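Berberine bridge enzyme-like protein (Arabidopsis thaliana, PDB 5D79) binds FAD as an oxidoreductase of the berberine bridge enzyme-like family and takes part in the plant's adaptation to salt stress. Local coordinates at residues 424-429 against 471-476; 476-481 against 497-502. One frame throughout, in Å; residues are numbered along the deposited sequence.

Contact 1. Residues 424-429 against 471-476; sequences LYEIQY and VNFKDM. With FAD (flavin-adenine dinucleotide), chain E.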
loop_
_atom_site.group_PDB
_atom_site.type_symbol
_atom_site.label_atom_id
_atom_site.label_comp_id
_atom_site.label_asym_id
_atom_site.label_seq_id
_atom_site.Cartn_x
_atom_site.Cartn_y
_atom_site.Cartn_z
ATOM N N LEU A 424 5.548 17.484 5.110
ATOM C CA LEU A 424 6.769 17.569 4.322
ATOM C C LEU A 424 7.083 16.215 3.662
ATOM O O LEU A 424 7.340 16.140 2.458
ATOM C CB LEU A 424 7.941 18.023 5.199
ATOM C CG LEU A 424 7.799 19.328 5.971
ATOM C CD1 LEU A 424 9.129 19.671 6.552
ATOM C CD2 LEU A 424 7.334 20.421 5.051
ATOM N N TYR A 425 7.063 15.148 4.458
ATOM C CA TYR A 425 7.318 13.814 3.938
ATOM C C TYR A 425 6.721 12.744 4.839
ATOM O O TYR A 425 6.285 13.015 5.956
ATOM C CB TYR A 425 8.825 13.581 3.759
ATOM C CG TYR A 425 9.654 13.660 5.021
ATOM C CD1 TYR A 425 10.194 14.875 5.445
ATOM C CD2 TYR A 425 9.924 12.525 5.769
ATOM C CE1 TYR A 425 10.966 14.965 6.585
ATOM C CE2 TYR A 425 10.701 12.603 6.924
ATOM C CZ TYR A 425 11.217 13.824 7.324
ATOM O OH TYR A 425 11.987 13.913 8.462
ATOM N N GLU A 426 6.691 11.525 4.330
ATOM C CA GLU A 426 6.206 10.390 5.088
ATOM C C GLU A 426 7.422 9.521 5.403
ATOM O O GLU A 426 8.374 9.461 4.623
ATOM C CB GLU A 426 5.131 9.632 4.295
ATOM C CG GLU A 426 4.465 8.463 5.032
ATOM C CD GLU A 426 5.144 7.131 4.756
ATOM O OE1 GLU A 426 6.020 7.078 3.861
ATOM O OE2 GLU A 426 4.801 6.138 5.428
ATOM N N ILE A 427 7.409 8.878 6.559
ATOM C CA ILE A 427 8.536 8.054 6.944
ATOM C C ILE A 427 8.049 6.681 7.421
ATOM O O ILE A 427 7.133 6.584 8.241
ATOM C CB ILE A 427 9.399 8.759 8.031
ATOM C CG1 ILE A 427 10.544 7.866 8.502
ATOM C CG2 ILE A 427 8.553 9.205 9.204
ATOM C CD1 ILE A 427 11.550 8.627 9.322
ATOM N N GLN A 428 8.644 5.627 6.871
ATOM C CA GLN A 428 8.303 4.268 7.259
ATOM C C GLN A 428 9.487 3.601 7.928
ATOM O O GLN A 428 10.597 3.658 7.435
ATOM C CB GLN A 428 7.859 3.441 6.043
ATOM C CG GLN A 428 7.485 1.998 6.375
ATOM C CD GLN A 428 7.335 1.112 5.151
ATOM O OE1 GLN A 428 7.653 1.513 4.024
ATOM N NE2 GLN A 428 6.847 -0.112 5.368
ATOM N N TYR A 429 9.239 2.980 9.067
ATOM C CA TYR A 429 10.231 2.150 9.743
ATOM C C TYR A 429 9.803 0.698 9.579
ATOM O O TYR A 429 8.758 0.290 10.089
ATOM C CB TYR A 429 10.341 2.506 11.228
ATOM C CG TYR A 429 9.939 3.931 11.587
ATOM C CD1 TYR A 429 8.598 4.267 11.819
ATOM C CD2 TYR A 429 10.896 4.935 11.729
ATOM C CE1 TYR A 429 8.230 5.556 12.161
ATOM C CE2 TYR A 429 10.536 6.226 12.061
ATOM C CZ TYR A 429 9.204 6.535 12.280
ATOM O OH TYR A 429 8.840 7.823 12.628
ATOM N N VAL A 471 -2.980 4.114 5.911
ATOM C CA VAL A 471 -3.851 2.936 6.055
ATOM C C VAL A 471 -3.376 1.746 5.225
ATOM O O VAL A 471 -3.712 0.599 5.535
ATOM C CB VAL A 471 -5.342 3.258 5.697
ATOM C CG1 VAL A 471 -5.609 3.200 4.183
ATOM C CG2 VAL A 471 -6.282 2.310 6.435
ATOM N N ASN A 472 -2.580 2.012 4.193
ATOM C CA ASN A 472 -1.973 0.934 3.418
ATOM C C ASN A 472 -0.823 0.272 4.179
ATOM O O ASN A 472 -0.374 -0.809 3.816
ATOM C CB ASN A 472 -1.490 1.440 2.053
ATOM C CG ASN A 472 -2.529 1.247 0.958
ATOM O OD1 ASN A 472 -3.446 0.440 1.092
ATOM N ND2 ASN A 472 -2.380 1.975 -0.131
ATOM N N PHE A 473 -0.350 0.918 5.241
ATOM C CA PHE A 473 0.556 0.257 6.184
ATOM C C PHE A 473 -0.228 -0.095 7.461
ATOM O O PHE A 473 -0.019 0.521 8.503
ATOM C CB PHE A 473 1.772 1.144 6.527
ATOM C CG PHE A 473 2.662 1.486 5.341
ATOM C CD1 PHE A 473 2.845 0.590 4.293
ATOM C CD2 PHE A 473 3.318 2.715 5.279
ATOM C CE1 PHE A 473 3.668 0.910 3.202
ATOM C CE2 PHE A 473 4.131 3.046 4.193
ATOM C CZ PHE A 473 4.308 2.142 3.156
ATOM N N LYS A 474 -1.140 -1.062 7.375
ATOM C CA LYS A 474 -1.995 -1.412 8.517
ATOM C C LYS A 474 -1.187 -1.794 9.767
ATOM O O LYS A 474 -0.235 -2.577 9.695
ATOM C CB LYS A 474 -2.955 -2.557 8.156
ATOM C CG LYS A 474 -4.388 -2.124 7.857
ATOM C CD LYS A 474 -5.314 -3.328 7.844
ATOM C CE LYS A 474 -6.448 -3.171 6.830
ATOM N NZ LYS A 474 -7.157 -4.472 6.600
ATOM N N ASP A 475 -1.578 -1.227 10.909
ATOM C CA ASP A 475 -0.862 -1.429 12.160
ATOM C C ASP A 475 -1.844 -1.615 13.334
ATOM O O ASP A 475 -2.445 -0.663 13.836
ATOM C CB ASP A 475 0.093 -0.250 12.400
ATOM C CG ASP A 475 1.010 -0.457 13.599
ATOM O OD1 ASP A 475 1.103 -1.596 14.133
ATOM O OD2 ASP A 475 1.644 0.544 14.001
ATOM N N MET A 476 -2.003 -2.863 13.758
ATOM C CA MET A 476 -2.874 -3.200 14.881
ATOM C C MET A 476 -2.433 -2.543 16.177
ATOM O O MET A 476 -3.223 -2.418 17.115
ATOM C CB MET A 476 -2.912 -4.713 15.074
ATOM C CG MET A 476 -3.364 -5.445 13.853
ATOM S SD MET A 476 -5.110 -5.157 13.659
ATOM C CE MET A 476 -5.701 -6.659 14.444
HETATM P PA FAD E . -4.412 -7.498 0.239
HETATM O O1A FAD E . -3.929 -8.175 1.497
HETATM O O2A FAD E . -4.949 -8.472 -0.784
HETATM O O5B FAD E . -5.500 -6.366 0.620
HETATM C C5B FAD E . -5.271 -5.451 1.682
HETATM C C4B FAD E . -6.572 -4.864 2.248
HETATM O O4B FAD E . -7.393 -4.428 1.179
HETATM C C3B FAD E . -7.355 -5.906 3.033
HETATM O O3B FAD E . -8.008 -5.325 4.141
HETATM C C2B FAD E . -8.355 -6.418 2.012
HETATM O O2B FAD E . -9.541 -6.907 2.611
HETATM C C1B FAD E . -8.576 -5.205 1.112
HETATM N N9A FAD E . -8.904 -5.534 -0.292
HETATM C C8A FAD E . -8.115 -6.136 -1.246
HETATM N N7A FAD E . -8.825 -6.218 -2.401
HETATM C C5A FAD E . -10.051 -5.679 -2.201
HETATM C C6A FAD E . -11.167 -5.501 -3.020
HETATM N N6A FAD E . -11.082 -5.672 -4.334
HETATM N N1A FAD E . -12.300 -4.898 -2.510
HETATM C C2A FAD E . -12.326 -4.468 -1.201
HETATM N N3A FAD E . -11.219 -4.651 -0.395
HETATM C C4A FAD E . -10.104 -5.243 -0.882
HETATM N N1 FAD E . 2.037 0.844 -0.381
HETATM C C2 FAD E . 2.353 2.091 -0.893
HETATM O O2 FAD E . 1.458 2.889 -1.199
HETATM N N3 FAD E . 3.687 2.433 -1.082
HETATM C C4 FAD E . 4.707 1.551 -0.763
HETATM O O4 FAD E . 5.869 1.844 -1.050
HETATM C C4X FAD E . 4.383 0.287 -0.267
HETATM N N5 FAD E . 5.363 -0.671 -0.062
HETATM C C5X FAD E . 4.994 -1.995 0.130
HETATM C C6 FAD E . 5.936 -3.021 0.091
HETATM C C7 FAD E . 5.549 -4.349 0.293
HETATM C C7M FAD E . 6.573 -5.443 0.261
HETATM C C8 FAD E . 4.203 -4.662 0.490
HETATM C C8M FAD E . 3.763 -6.076 0.734
HETATM C C9 FAD E . 3.263 -3.638 0.531
HETATM C C9A FAD E . 3.660 -2.303 0.403
HETATM N N10 FAD E . 2.733 -1.275 0.479
HETATM C C10 FAD E . 3.037 -0.064 -0.110
HETATM C "C1'" FAD E . 1.396 -1.502 1.115
HETATM C "C2'" FAD E . 0.328 -1.963 0.141
HETATM O "O2'" FAD E . 0.049 -0.919 -0.766
HETATM C "C3'" FAD E . -0.904 -2.340 0.954
HETATM O "O3'" FAD E . -0.588 -3.465 1.745
HETATM C "C4'" FAD E . -2.072 -2.722 0.078
HETATM O "O4'" FAD E . -3.272 -2.546 0.784
HETATM C "C5'" FAD E . -1.981 -4.193 -0.263
HETATM O "O5'" FAD E . -2.853 -4.463 -1.336
HETATM P P FAD E . -2.993 -5.988 -1.808
HETATM O O1P FAD E . -4.161 -6.129 -2.746
HETATM O O2P FAD E . -1.716 -6.473 -2.449
HETATM O O3P FAD E . -3.155 -6.690 -0.364
#
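Phe473 meets Gln428 and Glu426 beside the flavin of FAD. The two polar residues stand on strand 425-434 of the seven-stranded antiparallel sheet, and Phe473 lies in the loop between helices 441-458 and 488-500. This is the active-site region of a berberine bridge enzyme-like flavoprotein. Alternation along the strand turns Glu426 and Gln428 to the loop and Ile427 away from it. Gln428 lays its amide over one face of the Phe473 ring. The two planes are 21° apart, a stacked amide on an aromatic ring, with Gln428 CD 3.7 Å above the plane and offset toward the rim. Its CG is anti to the backbone N (chi1 180°) and the chain runs on extended, which carries the amide out over the ring. Gln428 NE2 hydrogen-bonds Tyr113 OH, which probably helps fix the turn of the amide. Glu426 comes to the ring edge instead. Its OE2 lies in the ring plane, 3.4 Å from Phe473 CE2, where it probably benefits from the weakly positive C-H rim. The ring also touches the flavin obliquely, with Phe473 CE1 3.5 Å from FAD C10. With an alanine here, a gap is likely to open between the flavin and strand 425-434, and the Gln428 amide would lose its stacking partner. The neighbours of Phe473 hold other parts of the cofactor. Lys474 NZ donates to the ribose hydroxyl O3B of FAD at 2.7 Å. On the ribityl chain, FAD O4' donates to Asn472 OD1 at 3.0 Å.

Contact 2. Residues 476-481 against 497-502; sequences MDLGMY and VKYFKN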
loop_
_atom_site.group_PDB
_atom_site.type_symbol
_atom_site.label_atom_id
_atom_site.label_comp_id
_atom_site.label_asym_id
_atom_site.label_seq_id
_atom_site.Cartn_x
_atom_site.Cartn_y
_atom_site.Cartn_z
ATOM N N MET A 476 -2.003 -2.863 13.758
ATOM C CA MET A 476 -2.874 -3.200 14.881
ATOM C C MET A 476 -2.433 -2.543 16.177
ATOM O O MET A 476 -3.223 -2.418 17.115
ATOM C CB MET A 476 -2.912 -4.713 15.074
ATOM C CG MET A 476 -3.364 -5.445 13.853
ATOM S SD MET A 476 -5.110 -5.157 13.659
ATOM C CE MET A 476 -5.701 -6.659 14.444
ATOM N N ASP A 477 -1.163 -2.147 16.223
ATOM C CA ASP A 477 -0.584 -1.511 17.402
ATOM C C ASP A 477 -1.143 -0.110 17.639
ATOM O O ASP A 477 -1.001 0.427 18.737
ATOM C CB ASP A 477 0.944 -1.451 17.292
ATOM C CG ASP A 477 1.599 -2.817 17.453
ATOM O OD1 ASP A 477 0.898 -3.779 17.860
ATOM O OD2 ASP A 477 2.818 -2.923 17.188
ATOM N N LEU A 478 -1.781 0.470 16.622
ATOM C CA LEU A 478 -2.508 1.734 16.800
ATOM C C LEU A 478 -3.888 1.509 17.451
ATOM O O LEU A 478 -4.543 2.459 17.898
ATOM C CB LEU A 478 -2.675 2.462 15.459
ATOM C CG LEU A 478 -1.471 2.488 14.513
ATOM C CD1 LEU A 478 -1.832 3.204 13.218
ATOM C CD2 LEU A 478 -0.264 3.127 15.178
ATOM N N GLY A 479 -4.322 0.247 17.487
ATOM C CA GLY A 479 -5.578 -0.128 18.114
ATOM C C GLY A 479 -6.441 -1.051 17.268
ATOM O O GLY A 479 -6.319 -1.071 16.047
ATOM N N MET A 480 -7.313 -1.816 17.921
ATOM C CA MET A 480 -8.259 -2.690 17.230
ATOM C C MET A 480 -9.547 -2.843 18.048
ATOM O O MET A 480 -9.595 -2.452 19.211
ATOM C CB MET A 480 -7.628 -4.055 16.959
ATOM C CG MET A 480 -7.081 -4.745 18.197
ATOM S SD MET A 480 -6.389 -6.367 17.832
ATOM C CE MET A 480 -7.859 -7.294 17.375
ATOM N N TYR A 481 -10.594 -3.390 17.436
ATOM C CA TYR A 481 -11.845 -3.652 18.151
ATOM C C TYR A 481 -11.736 -4.845 19.107
ATOM O O TYR A 481 -11.467 -5.972 18.687
ATOM C CB TYR A 481 -12.987 -3.908 17.172
ATOM C CG TYR A 481 -13.434 -2.704 16.376
ATOM C CD1 TYR A 481 -14.057 -1.621 16.994
ATOM C CD2 TYR A 481 -13.269 -2.667 14.997
ATOM C CE1 TYR A 481 -14.471 -0.521 16.258
ATOM C CE2 TYR A 481 -13.684 -1.571 14.256
ATOM C CZ TYR A 481 -14.282 -0.505 14.889
ATOM O OH TYR A 481 -14.689 0.571 14.136
ATOM N N VAL A 497 -9.054 8.392 13.287
ATOM C CA VAL A 497 -8.545 9.745 13.083
ATOM C C VAL A 497 -7.026 9.763 12.776
ATOM O O VAL A 497 -6.494 10.741 12.241
ATOM C CB VAL A 497 -8.853 10.630 14.296
ATOM C CG1 VAL A 497 -10.353 10.625 14.567
ATOM C CG2 VAL A 497 -8.101 10.151 15.509
ATOM N N LYS A 498 -6.330 8.673 13.089
ATOM C CA LYS A 498 -4.909 8.583 12.782
ATOM C C LYS A 498 -4.699 8.309 11.280
ATOM O O LYS A 498 -3.880 8.942 10.609
ATOM C CB LYS A 498 -4.258 7.494 13.642
ATOM C CG LYS A 498 -4.404 7.708 15.146
ATOM C CD LYS A 498 -3.737 6.564 15.899
ATOM C CE LYS A 498 -3.713 6.807 17.406
ATOM N NZ LYS A 498 -3.042 5.681 18.119
ATOM N N TYR A 499 -5.482 7.376 10.759
ATOM C CA TYR A 499 -5.448 7.026 9.349
ATOM C C TYR A 499 -6.074 8.094 8.455
ATOM O O TYR A 499 -5.577 8.358 7.365
ATOM C CB TYR A 499 -6.197 5.721 9.120
ATOM C CG TYR A 499 -5.540 4.445 9.575
ATOM C CD1 TYR A 499 -4.173 4.232 9.427
ATOM C CD2 TYR A 499 -6.311 3.410 10.100
ATOM C CE1 TYR A 499 -3.589 3.021 9.826
ATOM C CE2 TYR A 499 -5.737 2.203 10.491
ATOM C CZ TYR A 499 -4.384 2.013 10.351
ATOM O OH TYR A 499 -3.843 0.820 10.749
ATOM N N PHE A 500 -7.185 8.685 8.907
ATOM C CA PHE A 500 -8.016 9.503 8.034
ATOM C C PHE A 500 -8.254 10.938 8.492
ATOM O O PHE A 500 -8.869 11.716 7.759
ATOM C CB PHE A 500 -9.362 8.822 7.847
ATOM C CG PHE A 500 -9.255 7.454 7.260
ATOM C CD1 PHE A 500 -8.783 7.282 5.971
ATOM C CD2 PHE A 500 -9.626 6.342 7.988
ATOM C CE1 PHE A 500 -8.682 6.037 5.420
ATOM C CE2 PHE A 500 -9.527 5.088 7.434
ATOM C CZ PHE A 500 -9.052 4.938 6.145
ATOM N N LYS A 501 -7.778 11.272 9.693
ATOM C CA LYS A 501 -7.920 12.608 10.295
ATOM C C LYS A 501 -9.343 13.174 10.186
ATOM O O LYS A 501 -10.285 12.550 10.662
ATOM C CB LYS A 501 -6.903 13.575 9.685
ATOM C CG LYS A 501 -5.460 13.138 9.934
ATOM C CD LYS A 501 -4.510 14.321 9.970
ATOM C CE LYS A 501 -3.245 13.976 10.734
ATOM N NZ LYS A 501 -2.096 14.809 10.290
ATOM N N ASN A 502 -9.509 14.338 9.566
ATOM C CA ASN A 502 -10.832 14.973 9.509
ATOM C C ASN A 502 -11.802 14.277 8.558
ATOM O O ASN A 502 -12.991 14.592 8.527
ATOM C CB ASN A 502 -10.693 16.443 9.120
ATOM C CG ASN A 502 -9.830 17.213 10.094
ATOM O OD1 ASN A 502 -9.994 17.092 11.300
ATOM N ND2 ASN A 502 -8.881 17.983 9.575
#
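Leu478 sets its CD1 methyl against the phenol end of Tyr499. The two side chains meet at an oblique angle. Leu478 CD1 is 3.8 Å from Tyr499 CE1 and 4.0 Å from Tyr499 OH, so the CD1 methyl makes the close apolar contact with the ring. Leu478 also packs on Ala469. The Tyr499 hydroxyl is held elsewhere, by a hydrogen bond with Gln524 OE1. That bond probably helps hold the far end of the ring beside the leucine. In the fold, the contact joins a short 3-10 turn, 476-478, to the last turn of helix 488-500 in the berberine and berberine-like region. The 3-10 turn is closed by a bond from Gly479 N to Met476 O, 2.9 Å long. Gly479 follows with positive phi, and a side chain at these backbone angles would press on the carbonyl O of Leu478. Lys498 reaches the same turn from the helix. Its chain is fully extended beyond CG, with chi2, chi3 and chi4 all near 180°, and this brings the ammonium group up to the backbone of Leu478. Lys498 NZ stays 3.6 Å from Leu478 O, too long for a hydrogen bond, and lies 4.2 Å from Leu478 CB.

Along the chain the two contacts follow one another, and Met476 belongs to both. They lie about 11 Å apart, centre to centre. Contact 1 is buried, its centre about 9 Å from that of the chain, and contact 2 is partly buried, its centre about 16 Å away. The loop between helices 441-458 and 488-500 serves both. Its earlier part reaches FAD and strand 425-434, and its later part rests on the end of helix 488-500. Tyr499 joins them directly. Its OH probably hydrogen-bonds Asp475 N at 3.1 Å, and Tyr499 CD1 packs on Val471 CA. The residues on either side of the cofactor-binding Asn472, Phe473 and Lys474 are thus joined to helix 488-500.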